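Local coordinates for protein chitosanase (Gynuella sunshinyii YC6258, PDB 6X2Q) that probably hydrolyses chitosan as a family 46 glycoside hydrolase of the lysozyme clan, and binds the glucosamine oligosaccharide chitotetraose, at residues A[13-18]-A[139-144]; A[44-49]-A[112-117]; A[55-60]-A[71-76]; A[133-138]-A[212-217]. All coordinates share one frame; numbering follows the deposited sequence.

Contact 1 (A[13-18]-A[139-144]); sequences QIISIF and ALYDAI
Ile-15 and Asp-142 mark the nearest backbone approach between helix segments 13-18 and 139-144, whose axes pass 10.7 Å apart at a signed crossing angle of -42°. The example illustrates how a charged side chain can be built into an apolar helix interface. From Ile-15 the terminal methyl CD1 reaches Tyr-141 CD2 at 3.4 Å, and the two side chains meet nearly at right angles. The methylene CG1 of the same isoleucine lies 3.4 Å from Asp-142 OD1, the aspartate running alongside it the other way. Both helices belong to the buried helical core of the family 46 fold, where a carboxylate needs strong partners: Asp-142 OD1 has a salt bridge to Arg-210, and OD2 has one to Arg-188. With its CG anti to the backbone N (chi1 -175°), Asp-142 comes to the rim of Phe-18, where Asp-142 OD1 lies 3.4 Å from Phe-18 CD2, near the ring plane. Ring and carboxylate planes stand 70° apart. A leucine in place of Asp-142 would probably leave Arg-210 and Arg-188 without their shared counter-charge. Tyr-141 OH and Arg-8 NH2 share a weak hydrogen bond, and the tyrosine ring meets Phe-119 edge-to-face.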
loop_
_atom_site.group_PDB
_atom_site.type_symbol
_atom_site.label_atom_id
_atom_site.label_comp_id
_atom_site.label_asym_id
_atom_site.label_seq_id
_atom_site.Cartn_x
_atom_site.Cartn_y
_atom_site.Cartn_z
ATOM N N GLN A 13 9.047 6.965 -0.165
ATOM C CA GLN A 13 8.703 8.370 0.011
ATOM C C GLN A 13 7.567 8.779 -0.916
ATOM O O GLN A 13 6.722 9.601 -0.542
ATOM C CB GLN A 13 9.938 9.239 -0.205
ATOM C CG GLN A 13 10.838 9.204 1.011
ATOM C CD GLN A 13 12.153 9.948 0.848
ATOM O OE1 GLN A 13 12.374 10.675 -0.121
ATOM N NE2 GLN A 13 13.035 9.767 1.814
ATOM N N ILE A 14 7.514 8.186 -2.114
ATOM C CA ILE A 14 6.446 8.491 -3.073
ATOM C C ILE A 14 5.108 7.975 -2.562
ATOM O O ILE A 14 4.102 8.695 -2.567
ATOM C CB ILE A 14 6.774 7.888 -4.455
ATOM C CG1 ILE A 14 7.979 8.583 -5.090
ATOM C CG2 ILE A 14 5.564 7.944 -5.364
ATOM C CD1 ILE A 14 8.507 7.869 -6.335
ATOM N N ILE A 15 5.073 6.707 -2.132
ATOM C CA ILE A 15 3.837 6.111 -1.639
ATOM C C ILE A 15 3.383 6.816 -0.377
ATOM O O ILE A 15 2.181 7.006 -0.142
ATOM C CB ILE A 15 4.037 4.602 -1.416
ATOM C CG1 ILE A 15 4.291 3.940 -2.769
ATOM C CG2 ILE A 15 2.842 3.979 -0.663
ATOM C CD1 ILE A 15 4.695 2.494 -2.671
ATOM N N SER A 16 4.338 7.215 0.461
ATOM C CA SER A 16 3.985 8.003 1.630
ATOM C C SER A 16 3.294 9.304 1.219
ATOM O O SER A 16 2.269 9.686 1.797
ATOM C CB SER A 16 5.235 8.267 2.468
ATOM O OG SER A 16 4.884 8.906 3.678
ATOM N N ILE A 17 3.827 9.985 0.203
ATOM C CA ILE A 17 3.174 11.184 -0.312
ATOM C C ILE A 17 1.807 10.839 -0.888
ATOM O O ILE A 17 0.821 11.536 -0.635
ATOM C CB ILE A 17 4.068 11.876 -1.357
ATOM C CG1 ILE A 17 5.270 12.537 -0.681
ATOM C CG2 ILE A 17 3.265 12.910 -2.156
ATOM C CD1 ILE A 17 6.375 12.932 -1.649
ATOM N N PHE A 18 1.725 9.748 -1.652
ATOM C CA PHE A 18 0.452 9.328 -2.218
ATOM C C PHE A 18 -0.621 9.256 -1.152
ATOM O O PHE A 18 -1.748 9.716 -1.358
ATOM C CB PHE A 18 0.590 7.964 -2.898
ATOM C CG PHE A 18 1.243 8.020 -4.245
ATOM C CD1 PHE A 18 1.569 9.241 -4.821
ATOM C CD2 PHE A 18 1.541 6.852 -4.930
ATOM C CE1 PHE A 18 2.193 9.300 -6.047
ATOM C CE2 PHE A 18 2.151 6.901 -6.167
ATOM C CZ PHE A 18 2.473 8.130 -6.738
ATOM N N ALA A 139 4.675 0.783 -9.272
ATOM C CA ALA A 139 3.235 0.729 -9.501
ATOM C C ALA A 139 2.630 -0.528 -8.903
ATOM O O ALA A 139 1.536 -0.483 -8.329
ATOM C CB ALA A 139 2.939 0.795 -10.997
ATOM N N LEU A 140 3.319 -1.666 -9.027
ATOM C CA LEU A 140 2.787 -2.874 -8.400
ATOM C C LEU A 140 2.833 -2.781 -6.885
ATOM O O LEU A 140 1.950 -3.313 -6.200
ATOM C CB LEU A 140 3.561 -4.105 -8.865
ATOM C CG LEU A 140 3.435 -4.399 -10.355
ATOM C CD1 LEU A 140 4.483 -5.445 -10.773
ATOM C CD2 LEU A 140 2.039 -4.853 -10.708
ATOM N N TYR A 141 3.848 -2.113 -6.349
ATOM C CA TYR A 141 4.005 -2.057 -4.900
ATOM C C TYR A 141 2.972 -1.122 -4.281
ATOM O O TYR A 141 2.350 -1.448 -3.258
ATOM C CB TYR A 141 5.419 -1.612 -4.576
ATOM C CG TYR A 141 5.739 -1.428 -3.115
ATOM C CD1 TYR A 141 5.298 -2.327 -2.152
ATOM C CD2 TYR A 141 6.524 -0.358 -2.708
ATOM C CE1 TYR A 141 5.627 -2.146 -0.816
ATOM C CE2 TYR A 141 6.856 -0.167 -1.401
ATOM C CZ TYR A 141 6.409 -1.057 -0.453
ATOM O OH TYR A 141 6.759 -0.830 0.855
ATOM N N ASP A 142 2.770 0.039 -4.907
ATOM C CA ASP A 142 1.731 0.953 -4.462
ATOM C C ASP A 142 0.359 0.308 -4.569
ATOM O O ASP A 142 -0.465 0.451 -3.663
ATOM C CB ASP A 142 1.782 2.238 -5.283
ATOM C CG ASP A 142 0.799 3.280 -4.784
ATOM O OD1 ASP A 142 0.976 3.719 -3.627
ATOM O OD2 ASP A 142 -0.145 3.656 -5.533
ATOM N N ALA A 143 0.097 -0.415 -5.665
ATOM C CA ALA A 143 -1.203 -1.063 -5.814
ATOM C C ALA A 143 -1.401 -2.170 -4.780
ATOM O O ALA A 143 -2.506 -2.342 -4.247
ATOM C CB ALA A 143 -1.371 -1.610 -7.241
ATOM N N ILE A 144 -0.354 -2.941 -4.475
ATOM C CA ILE A 144 -0.575 -4.000 -3.491
ATOM C C ILE A 144 -0.905 -3.398 -2.127
ATOM O O ILE A 144 -1.692 -3.966 -1.368
ATOM C CB ILE A 144 0.625 -4.976 -3.421
ATOM C CG1 ILE A 144 0.145 -6.383 -3.038
ATOM C CG2 ILE A 144 1.672 -4.505 -2.438
ATOM C CD1 ILE A 144 1.214 -7.446 -3.098
#

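Contact 2 (A[44-49]-A[112-117]); sequences AGFTSA and DVVDEL. With GCS (2-amino-2-deoxy-beta-D-glucopyranose), chain C.
Phe-46 and Ala-44 reach from the sugar-binding segment 44-49 to two valines of helix segment 112-117, an instance of a binding loop backed by an apolar helix face. The path of Phe-46 begins at CB, which points toward the helix; chi1 of -42° sets CG anti to the carbonyl carbon. CB, CG and the two CD atoms make no close approach to the valines, and contact with them starts at the far end of the ring. There Phe-46 CE1 meets Val-113 CG1 at 3.8 Å, while Phe-46 CZ lies 3.7 Å from Val-114 CG2, both methyls approaching the ring obliquely. Val-114 CG2 also takes Ala-44 CB at 3.6 Å, so this one methyl touches both Ala-44 and Phe-46.

The other side of the loop serves the ligand. GCS O6 makes a weak hydrogen bond of 3.2 Å to Ala-44 O, and it lies 3.4 Å from Gly-45 CA. Gly-45 has a positive phi of 66°, and a CB at this position would run into O6, so a glycine suits both backbone and sugar. Its carbonyl oxygen also accepts a hydrogen bond from N2 of another GCS unit.

Strand 46-47, at one border of the three-stranded antiparallel sheet, thus rests on helix 104-129, while Phe-46 also touches Asp-52 at the start of helix 52-63.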
loop_
_atom_site.group_PDB
_atom_site.type_symbol
_atom_site.label_atom_id
_atom_site.label_comp_id
_atom_site.label_asym_id
_atom_site.label_seq_id
_atom_site.Cartn_x
_atom_site.Cartn_y
_atom_site.Cartn_z
ATOM N N ALA A 44 1.891 1.493 6.292
ATOM C CA ALA A 44 1.227 0.880 5.149
ATOM C C ALA A 44 -0.287 0.838 5.303
ATOM O O ALA A 44 -0.960 0.139 4.538
ATOM C CB ALA A 44 1.756 -0.535 4.920
ATOM N N GLY A 45 -0.844 1.552 6.269
ATOM C CA GLY A 45 -2.285 1.529 6.427
ATOM C C GLY A 45 -2.791 0.162 6.848
ATOM O O GLY A 45 -3.716 -0.386 6.230
ATOM N N PHE A 46 -2.163 -0.422 7.871
ATOM C CA PHE A 46 -2.717 -1.631 8.454
ATOM C C PHE A 46 -4.107 -1.317 9.011
ATOM O O PHE A 46 -4.406 -0.181 9.389
ATOM C CB PHE A 46 -1.797 -2.187 9.552
ATOM C CG PHE A 46 -0.321 -2.153 9.206
ATOM C CD1 PHE A 46 0.238 -3.109 8.361
ATOM C CD2 PHE A 46 0.510 -1.177 9.749
ATOM C CE1 PHE A 46 1.606 -3.086 8.054
ATOM C CE2 PHE A 46 1.887 -1.136 9.450
ATOM C CZ PHE A 46 2.438 -2.099 8.612
ATOM N N THR A 47 -4.963 -2.329 9.051
ATOM C CA THR A 47 -6.388 -2.107 9.251
ATOM C C THR A 47 -7.007 -3.134 10.191
ATOM O O THR A 47 -6.657 -4.316 10.154
ATOM C CB THR A 47 -7.080 -2.124 7.885
ATOM O OG1 THR A 47 -6.938 -0.835 7.258
ATOM C CG2 THR A 47 -8.530 -2.599 7.953
ATOM N N SER A 48 -7.955 -2.667 11.014
ATOM C CA SER A 48 -8.646 -3.558 11.942
ATOM C C SER A 48 -9.384 -4.668 11.209
ATOM O O SER A 48 -9.364 -5.831 11.634
ATOM C CB SER A 48 -9.648 -2.777 12.794
ATOM O OG SER A 48 -9.068 -1.635 13.386
ATOM N N ALA A 49 -10.110 -4.315 10.144
ATOM C CA ALA A 49 -10.946 -5.296 9.458
ATOM C C ALA A 49 -10.150 -6.322 8.649
ATOM O O ALA A 49 -10.651 -7.427 8.424
ATOM C CB ALA A 49 -11.950 -4.584 8.550
ATOM N N ASP A 112 8.831 -5.115 8.910
ATOM C CA ASP A 112 8.864 -6.532 8.577
ATOM C C ASP A 112 7.546 -6.969 7.955
ATOM O O ASP A 112 7.529 -7.690 6.953
ATOM C CB ASP A 112 9.169 -7.374 9.825
ATOM C CG ASP A 112 10.586 -7.139 10.388
ATOM O OD1 ASP A 112 11.446 -6.553 9.689
ATOM O OD2 ASP A 112 10.834 -7.566 11.548
ATOM N N VAL A 113 6.427 -6.543 8.538
ATOM C CA VAL A 113 5.131 -6.913 7.978
ATOM C C VAL A 113 4.962 -6.337 6.579
ATOM O O VAL A 113 4.535 -7.045 5.658
ATOM C CB VAL A 113 3.997 -6.476 8.915
ATOM C CG1 VAL A 113 2.674 -6.712 8.252
ATOM C CG2 VAL A 113 4.092 -7.230 10.227
ATOM N N VAL A 114 5.305 -5.056 6.396
ATOM C CA VAL A 114 5.270 -4.475 5.060
ATOM C C VAL A 114 6.066 -5.330 4.092
ATOM O O VAL A 114 5.580 -5.692 3.014
ATOM C CB VAL A 114 5.800 -3.033 5.074
ATOM C CG1 VAL A 114 5.971 -2.538 3.642
ATOM C CG2 VAL A 114 4.835 -2.125 5.813
ATOM N N ASP A 115 7.295 -5.699 4.484
ATOM C CA ASP A 115 8.122 -6.525 3.613
ATOM C C ASP A 115 7.466 -7.873 3.334
ATOM O O ASP A 115 7.453 -8.338 2.184
ATOM C CB ASP A 115 9.509 -6.731 4.229
ATOM C CG ASP A 115 10.525 -7.215 3.201
ATOM O OD1 ASP A 115 10.880 -6.421 2.291
ATOM O OD2 ASP A 115 10.929 -8.397 3.281
ATOM N N GLU A 116 6.918 -8.518 4.375
ATOM C CA GLU A 116 6.318 -9.839 4.198
ATOM C C GLU A 116 5.007 -9.775 3.415
ATOM O O GLU A 116 4.760 -10.622 2.548
ATOM C CB GLU A 116 6.084 -10.504 5.560
ATOM C CG GLU A 116 5.634 -11.973 5.456
ATOM C CD GLU A 116 4.576 -12.406 6.500
ATOM O OE1 GLU A 116 4.516 -13.622 6.804
ATOM O OE2 GLU A 116 3.793 -11.555 6.993
ATOM N N LEU A 117 4.130 -8.816 3.725
ATOM C CA LEU A 117 2.830 -8.840 3.060
ATOM C C LEU A 117 2.835 -8.125 1.707
ATOM O O LEU A 117 2.122 -8.540 0.786
ATOM C CB LEU A 117 1.750 -8.217 3.954
ATOM C CG LEU A 117 1.345 -8.931 5.248
ATOM C CD1 LEU A 117 0.236 -8.156 5.917
ATOM C CD2 LEU A 117 0.913 -10.387 5.014
HETATM C C1 GCS C . -6.894 2.720 3.326
HETATM C C2 GCS C . -7.649 2.258 1.961
HETATM C C3 GCS C . -7.110 0.747 1.844
HETATM C C4 GCS C . -5.605 0.462 2.181
HETATM C C5 GCS C . -4.738 1.233 3.191
HETATM C C6 GCS C . -3.578 1.300 2.686
HETATM N N2 GCS C . -8.995 2.362 1.991
HETATM O O1 GCS C . -7.211 4.052 3.349
HETATM O O3 GCS C . -7.141 0.568 0.412
HETATM O O5 GCS C . -5.533 2.475 3.376
HETATM O O6 GCS C . -2.841 2.411 3.226
#

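Contact 3 (A[55-60]-A[71-76]); sequences EVIQRY and PFLPRL
Two consecutive helices, 52-63 and 73-82, pack against each other after a connecting loop and run in broadly opposed directions; Ile-57, Gln-58, Leu-73 and Leu-76 hold them together here. The centre of the contact lies about 20 Å from the centre of the chain, on one side of the sugar-binding cleft that separates the two lobes of a family 46 chitosanase, and the pair shows how branched apolar side chains fasten consecutive helices.

Leu-73 supplies the central piece. Its methyl CD2 fits between two neighbours on segment 55-60, 3.6 Å from Gln-58 CG and 3.8 Å from Ile-57 CG2. Gln-58 therefore contributes the aliphatic part of its chain, set obliquely to the leucine. Ile-57 and Leu-73 instead slide past each other in opposite directions. Leu-73 is partly exposed, whereas Ile-57 and Leu-76 are buried, and both of these also touch helix 93-100: Ile-57 at Trp-97, Leu-76 at Leu-93.

Segment 55-60 carries its charges on a different face. Glu-55 OE1 forms a salt bridge of 3.5 Å with Arg-59 NH1 one helical turn on, and it also lies close to Glu-116 OE2 of helix 104-129, an approach consistent with one of the two carboxylates being protonated.

The torsions of Ile-57 divide its branches between two partners. CG2 stands anti to the backbone N and goes to Leu-73; CG1, with chi1 at -67°, lies anti to the carbonyl carbon and carries the terminal methyl the other way, where Ile-57 CD1 meets Leu-76 CD1 at 3.5 Å.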
loop_
_atom_site.group_PDB
_atom_site.type_symbol
_atom_site.label_atom_id
_atom_site.label_comp_id
_atom_site.label_asym_id
_atom_site.label_seq_id
_atom_site.Cartn_x
_atom_site.Cartn_y
_atom_site.Cartn_z
ATOM N N GLU A 55 -1.663 -8.742 12.827
ATOM C CA GLU A 55 -0.357 -9.358 12.705
ATOM C C GLU A 55 0.731 -8.485 13.321
ATOM O O GLU A 55 1.624 -8.997 14.004
ATOM C CB GLU A 55 -0.047 -9.660 11.250
ATOM C CG GLU A 55 1.195 -10.482 11.132
ATOM C CD GLU A 55 1.671 -10.607 9.720
ATOM O OE1 GLU A 55 2.811 -11.074 9.534
ATOM O OE2 GLU A 55 0.909 -10.237 8.803
ATOM N N VAL A 56 0.663 -7.167 13.110
ATOM C CA VAL A 56 1.669 -6.275 13.678
ATOM C C VAL A 56 1.678 -6.396 15.201
ATOM O O VAL A 56 2.729 -6.610 15.826
ATOM C CB VAL A 56 1.415 -4.825 13.223
ATOM C CG1 VAL A 56 2.275 -3.853 14.003
ATOM C CG2 VAL A 56 1.657 -4.665 11.709
ATOM N N ILE A 57 0.498 -6.292 15.818
ATOM C CA ILE A 57 0.435 -6.304 17.272
ATOM C C ILE A 57 0.802 -7.679 17.803
ATOM O O ILE A 57 1.534 -7.789 18.790
ATOM C CB ILE A 57 -0.949 -5.817 17.746
ATOM C CG1 ILE A 57 -1.090 -4.333 17.391
ATOM C CG2 ILE A 57 -1.161 -6.027 19.275
ATOM C CD1 ILE A 57 -2.501 -3.773 17.513
ATOM N N GLN A 58 0.370 -8.748 17.124
ATOM C CA GLN A 58 0.757 -10.089 17.563
ATOM C C GLN A 58 2.269 -10.273 17.513
ATOM O O GLN A 58 2.883 -10.740 18.482
ATOM C CB GLN A 58 0.057 -11.160 16.727
ATOM C CG GLN A 58 -1.338 -11.462 17.235
ATOM C CD GLN A 58 -2.073 -12.517 16.423
ATOM O OE1 GLN A 58 -1.771 -12.750 15.245
ATOM N NE2 GLN A 58 -3.067 -13.152 17.051
ATOM N N ARG A 59 2.896 -9.911 16.394
ATOM C CA ARG A 59 4.341 -10.075 16.326
ATOM C C ARG A 59 5.029 -9.219 17.378
ATOM O O ARG A 59 5.992 -9.658 18.010
ATOM C CB ARG A 59 4.846 -9.745 14.928
ATOM C CG ARG A 59 4.231 -10.662 13.906
ATOM C CD ARG A 59 4.775 -10.422 12.532
ATOM N NE ARG A 59 6.161 -10.834 12.446
ATOM C CZ ARG A 59 6.843 -10.873 11.311
ATOM N NH1 ARG A 59 6.246 -10.536 10.180
ATOM N NH2 ARG A 59 8.113 -11.253 11.308
ATOM N N TYR A 60 4.531 -8.003 17.596
ATOM C CA TYR A 60 5.136 -7.144 18.597
ATOM C C TYR A 60 4.980 -7.744 19.988
ATOM O O TYR A 60 5.889 -7.646 20.820
ATOM C CB TYR A 60 4.507 -5.762 18.527
ATOM C CG TYR A 60 5.087 -4.748 19.486
ATOM C CD1 TYR A 60 6.434 -4.392 19.427
ATOM C CD2 TYR A 60 4.281 -4.128 20.439
ATOM C CE1 TYR A 60 6.966 -3.445 20.301
ATOM C CE2 TYR A 60 4.801 -3.183 21.319
ATOM C CZ TYR A 60 6.144 -2.852 21.257
ATOM O OH TYR A 60 6.660 -1.907 22.127
ATOM N N PRO A 71 -4.165 -5.501 25.322
ATOM C CA PRO A 71 -5.585 -5.706 25.667
ATOM C C PRO A 71 -6.512 -5.767 24.454
ATOM O O PRO A 71 -7.639 -6.259 24.574
ATOM C CB PRO A 71 -5.906 -4.497 26.560
ATOM C CG PRO A 71 -4.594 -4.091 27.124
ATOM C CD PRO A 71 -3.628 -4.308 26.005
ATOM N N PHE A 72 -6.075 -5.301 23.286
ATOM C CA PHE A 72 -6.933 -5.324 22.111
ATOM C C PHE A 72 -6.843 -6.624 21.329
ATOM O O PHE A 72 -7.642 -6.828 20.419
ATOM C CB PHE A 72 -6.605 -4.131 21.219
ATOM C CG PHE A 72 -6.806 -2.800 21.905
ATOM C CD1 PHE A 72 -8.082 -2.244 22.024
ATOM C CD2 PHE A 72 -5.731 -2.114 22.453
ATOM C CE1 PHE A 72 -8.282 -1.009 22.666
ATOM C CE2 PHE A 72 -5.914 -0.877 23.096
ATOM C CZ PHE A 72 -7.198 -0.324 23.203
ATOM N N LEU A 73 -5.930 -7.526 21.692
ATOM C CA LEU A 73 -5.745 -8.746 20.909
ATOM C C LEU A 73 -7.000 -9.608 20.794
ATOM O O LEU A 73 -7.303 -10.056 19.673
ATOM C CB LEU A 73 -4.574 -9.546 21.485
ATOM C CG LEU A 73 -3.206 -9.074 21.002
ATOM C CD1 LEU A 73 -2.113 -9.868 21.707
ATOM C CD2 LEU A 73 -3.127 -9.257 19.498
ATOM N N PRO A 74 -7.752 -9.890 21.864
ATOM C CA PRO A 74 -9.033 -10.599 21.673
ATOM C C PRO A 74 -9.969 -9.921 20.682
ATOM O O PRO A 74 -10.488 -10.580 19.774
ATOM C CB PRO A 74 -9.620 -10.626 23.094
ATOM C CG PRO A 74 -8.427 -10.593 23.977
ATOM C CD PRO A 74 -7.480 -9.648 23.292
ATOM N N ARG A 75 -10.189 -8.614 20.827
ATOM C CA ARG A 75 -11.122 -7.915 19.952
ATOM C C ARG A 75 -10.630 -7.907 18.506
ATOM O O ARG A 75 -11.377 -8.254 17.581
ATOM C CB ARG A 75 -11.337 -6.490 20.468
ATOM C CG ARG A 75 -12.530 -5.771 19.848
ATOM C CD ARG A 75 -13.693 -6.726 19.566
ATOM N NE ARG A 75 -14.766 -6.035 18.855
ATOM C CZ ARG A 75 -15.689 -6.631 18.107
ATOM N NH1 ARG A 75 -15.699 -7.954 17.960
ATOM N NH2 ARG A 75 -16.606 -5.892 17.505
ATOM N N LEU A 76 -9.368 -7.509 18.297
ATOM C CA LEU A 76 -8.760 -7.568 16.969
ATOM C C LEU A 76 -8.866 -8.963 16.370
ATOM O O LEU A 76 -9.166 -9.114 15.180
ATOM C CB LEU A 76 -7.300 -7.133 17.053
ATOM C CG LEU A 76 -7.115 -5.699 17.537
ATOM C CD1 LEU A 76 -5.630 -5.378 17.642
ATOM C CD2 LEU A 76 -7.828 -4.706 16.637
#

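Contact 4 (A[133-138]-A[212-217]); sequences MPLTLL and DSLMKL
Leu-138 and Leu-214 form the tight end of the contact between segments 133-138 and 212-217: their CD2 methyls meet at 3.8 Å, and the same methyl of Leu-214 is 4.0 Å from Leu-138 CG. Leu-214 leaves its backbone beside the interface, but its CG stands anti to the carbonyl carbon (chi1 -60°), which brings the tip across to Leu-138. Helix 5-20 closes in here as well, with Ala-11 and Ile-14 against Leu-138.

Around Leu-135 the fit is slacker, though still buried. Leu-135 CD1 rests 4.0 Å from Leu-217 CB, the side chains crossing at a slant, and stays 4.3 Å from Leu-214 CD2. The other methyl, Leu-135 CD2, lies 4.1 Å from the main-chain oxygen Leu-214 O, a touch against backbone and not a bond. An alanine at this point is likely to open a gap beside Leu-217 and Leu-214 and to cost Leu-181 of helix 177-193 one of its neighbours.

The partly exposed side carries charges: Asp-212 pairs with Lys-189 in a salt bridge, and Lys-216 NZ makes a hydrogen bond to Arg-230 O. Thr-136, by contrast, is buried at the start of helix 134-147, where Glu-177 is hydrogen-bonded to both Thr-136 OG1 and Met-133 N.

Two leucines three positions apart on each segment, Leu-135 and Leu-138 against Leu-214 and Leu-217, thus join axes 10.8 Å apart whose N-to-C directions differ by 174°: an almost exactly antiparallel helix pair within the largely helical family 46 fold.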
loop_
_atom_site.group_PDB
_atom_site.type_symbol
_atom_site.label_atom_id
_atom_site.label_comp_id
_atom_site.label_asym_id
_atom_site.label_seq_id
_atom_site.Cartn_x
_atom_site.Cartn_y
_atom_site.Cartn_z
ATOM N N MET A 133 11.132 -2.679 -15.484
ATOM C CA MET A 133 11.328 -1.258 -15.260
ATOM C C MET A 133 11.023 -0.925 -13.804
ATOM O O MET A 133 9.993 -1.360 -13.276
ATOM C CB MET A 133 10.444 -0.434 -16.195
ATOM C CG MET A 133 10.508 -0.876 -17.659
ATOM S SD MET A 133 9.662 0.281 -18.769
ATOM C CE MET A 133 7.956 0.104 -18.185
ATOM N N PRO A 134 11.891 -0.181 -13.125
ATOM C CA PRO A 134 11.596 0.208 -11.735
ATOM C C PRO A 134 10.220 0.843 -11.538
ATOM O O PRO A 134 9.578 0.617 -10.495
ATOM C CB PRO A 134 12.729 1.187 -11.423
ATOM C CG PRO A 134 13.884 0.690 -12.284
ATOM C CD PRO A 134 13.253 0.204 -13.556
ATOM N N LEU A 135 9.745 1.622 -12.521
ATOM C CA LEU A 135 8.433 2.261 -12.411
ATOM C C LEU A 135 7.323 1.220 -12.307
ATOM O O LEU A 135 6.383 1.379 -11.516
ATOM C CB LEU A 135 8.189 3.176 -13.619
ATOM C CG LEU A 135 6.812 3.841 -13.680
ATOM C CD1 LEU A 135 6.670 4.789 -12.513
ATOM C CD2 LEU A 135 6.598 4.590 -14.982
ATOM N N THR A 136 7.408 0.148 -13.107
ATOM C CA THR A 136 6.443 -0.945 -12.991
ATOM C C THR A 136 6.464 -1.569 -11.592
ATOM O O THR A 136 5.409 -1.907 -11.039
ATOM C CB THR A 136 6.729 -1.999 -14.064
ATOM O OG1 THR A 136 6.855 -1.340 -15.313
ATOM C CG2 THR A 136 5.591 -3.016 -14.189
ATOM N N LEU A 137 7.656 -1.728 -11.001
ATOM C CA LEU A 137 7.744 -2.279 -9.650
ATOM C C LEU A 137 7.082 -1.351 -8.642
ATOM O O LEU A 137 6.366 -1.804 -7.738
ATOM C CB LEU A 137 9.211 -2.524 -9.269
ATOM C CG LEU A 137 9.882 -3.835 -9.713
ATOM C CD1 LEU A 137 9.527 -4.216 -11.141
ATOM C CD2 LEU A 137 11.414 -3.771 -9.550
ATOM N N LEU A 138 7.315 -0.049 -8.785
ATOM C CA LEU A 138 6.689 0.914 -7.901
ATOM C C LEU A 138 5.170 0.844 -8.034
ATOM O O LEU A 138 4.451 0.774 -7.029
ATOM C CB LEU A 138 7.222 2.308 -8.233
ATOM C CG LEU A 138 6.513 3.464 -7.533
ATOM C CD1 LEU A 138 6.710 3.376 -6.023
ATOM C CD2 LEU A 138 7.033 4.781 -8.067
ATOM N N ASP A 212 -2.556 8.957 -11.454
ATOM C CA ASP A 212 -2.132 10.020 -12.362
ATOM C C ASP A 212 -0.643 10.300 -12.214
ATOM O O ASP A 212 0.053 10.502 -13.210
ATOM C CB ASP A 212 -2.943 11.301 -12.121
ATOM C CG ASP A 212 -4.439 11.134 -12.418
ATOM O OD1 ASP A 212 -4.813 10.285 -13.268
ATOM O OD2 ASP A 212 -5.249 11.848 -11.778
ATOM N N SER A 213 -0.123 10.293 -10.981
ATOM C CA SER A 213 1.309 10.561 -10.805
ATOM C C SER A 213 2.166 9.463 -11.434
ATOM O O SER A 213 3.162 9.750 -12.105
ATOM C CB SER A 213 1.647 10.704 -9.324
ATOM O OG SER A 213 1.052 11.865 -8.779
ATOM N N LEU A 214 1.805 8.195 -11.226
ATOM C CA LEU A 214 2.541 7.123 -11.885
ATOM C C LEU A 214 2.425 7.220 -13.404
ATOM O O LEU A 214 3.389 6.936 -14.127
ATOM C CB LEU A 214 2.035 5.772 -11.389
ATOM C CG LEU A 214 2.155 5.486 -9.886
ATOM C CD1 LEU A 214 1.301 4.278 -9.490
ATOM C CD2 LEU A 214 3.603 5.270 -9.511
ATOM N N MET A 215 1.243 7.585 -13.911
ATOM C CA MET A 215 1.078 7.779 -15.348
ATOM C C MET A 215 1.947 8.927 -15.856
ATOM O O MET A 215 2.511 8.851 -16.954
ATOM C CB MET A 215 -0.398 8.031 -15.680
ATOM C CG MET A 215 -0.677 8.177 -17.161
ATOM S SD MET A 215 -0.498 6.608 -18.041
ATOM C CE MET A 215 -2.003 5.755 -17.564
ATOM N N LYS A 216 2.052 10.006 -15.077
ATOM C CA LYS A 216 2.886 11.136 -15.466
ATOM C C LYS A 216 4.352 10.704 -15.604
ATOM O O LYS A 216 5.004 10.988 -16.621
ATOM C CB LYS A 216 2.710 12.265 -14.444
ATOM C CG LYS A 216 3.510 13.544 -14.712
ATOM C CD LYS A 216 3.639 14.431 -13.449
ATOM C CE LYS A 216 4.802 13.983 -12.519
ATOM N NZ LYS A 216 5.125 14.992 -11.441
ATOM N N LEU A 217 4.870 9.970 -14.604
ATOM C CA LEU A 217 6.227 9.435 -14.700
ATOM C C LEU A 217 6.378 8.545 -15.926
ATOM O O LEU A 217 7.408 8.585 -16.608
ATOM C CB LEU A 217 6.599 8.654 -13.430
ATOM C CG LEU A 217 6.568 9.433 -12.112
ATOM C CD1 LEU A 217 6.999 8.569 -10.944
ATOM C CD2 LEU A 217 7.441 10.677 -12.204
#

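In the fold
Contacts 1 and 4 share helix 134-147 and lie with centres 9 Å apart; helices 5-20 and 209-219 meet between them, where Phe-18 CE1 touches Ser-213 CB at 3.6 Å. Their segments alternate along the chain, so the N-terminal helix and helix 209-219 are tied to one central helix. Contact 2, its centre about 13 Å from that of contact 1, joins it through Tyr-141 and Val-114 and brings in the small sheet. Contact 3, closed by neighbouring helices, lies opposite contact 4 across the chain's centre, their centres about 35 Å apart. Contact 2 touches contact 3, Val-113 against Val-56, centres about 13 Å apart, and so lies between contacts 1 and 3 beside the bound sugar.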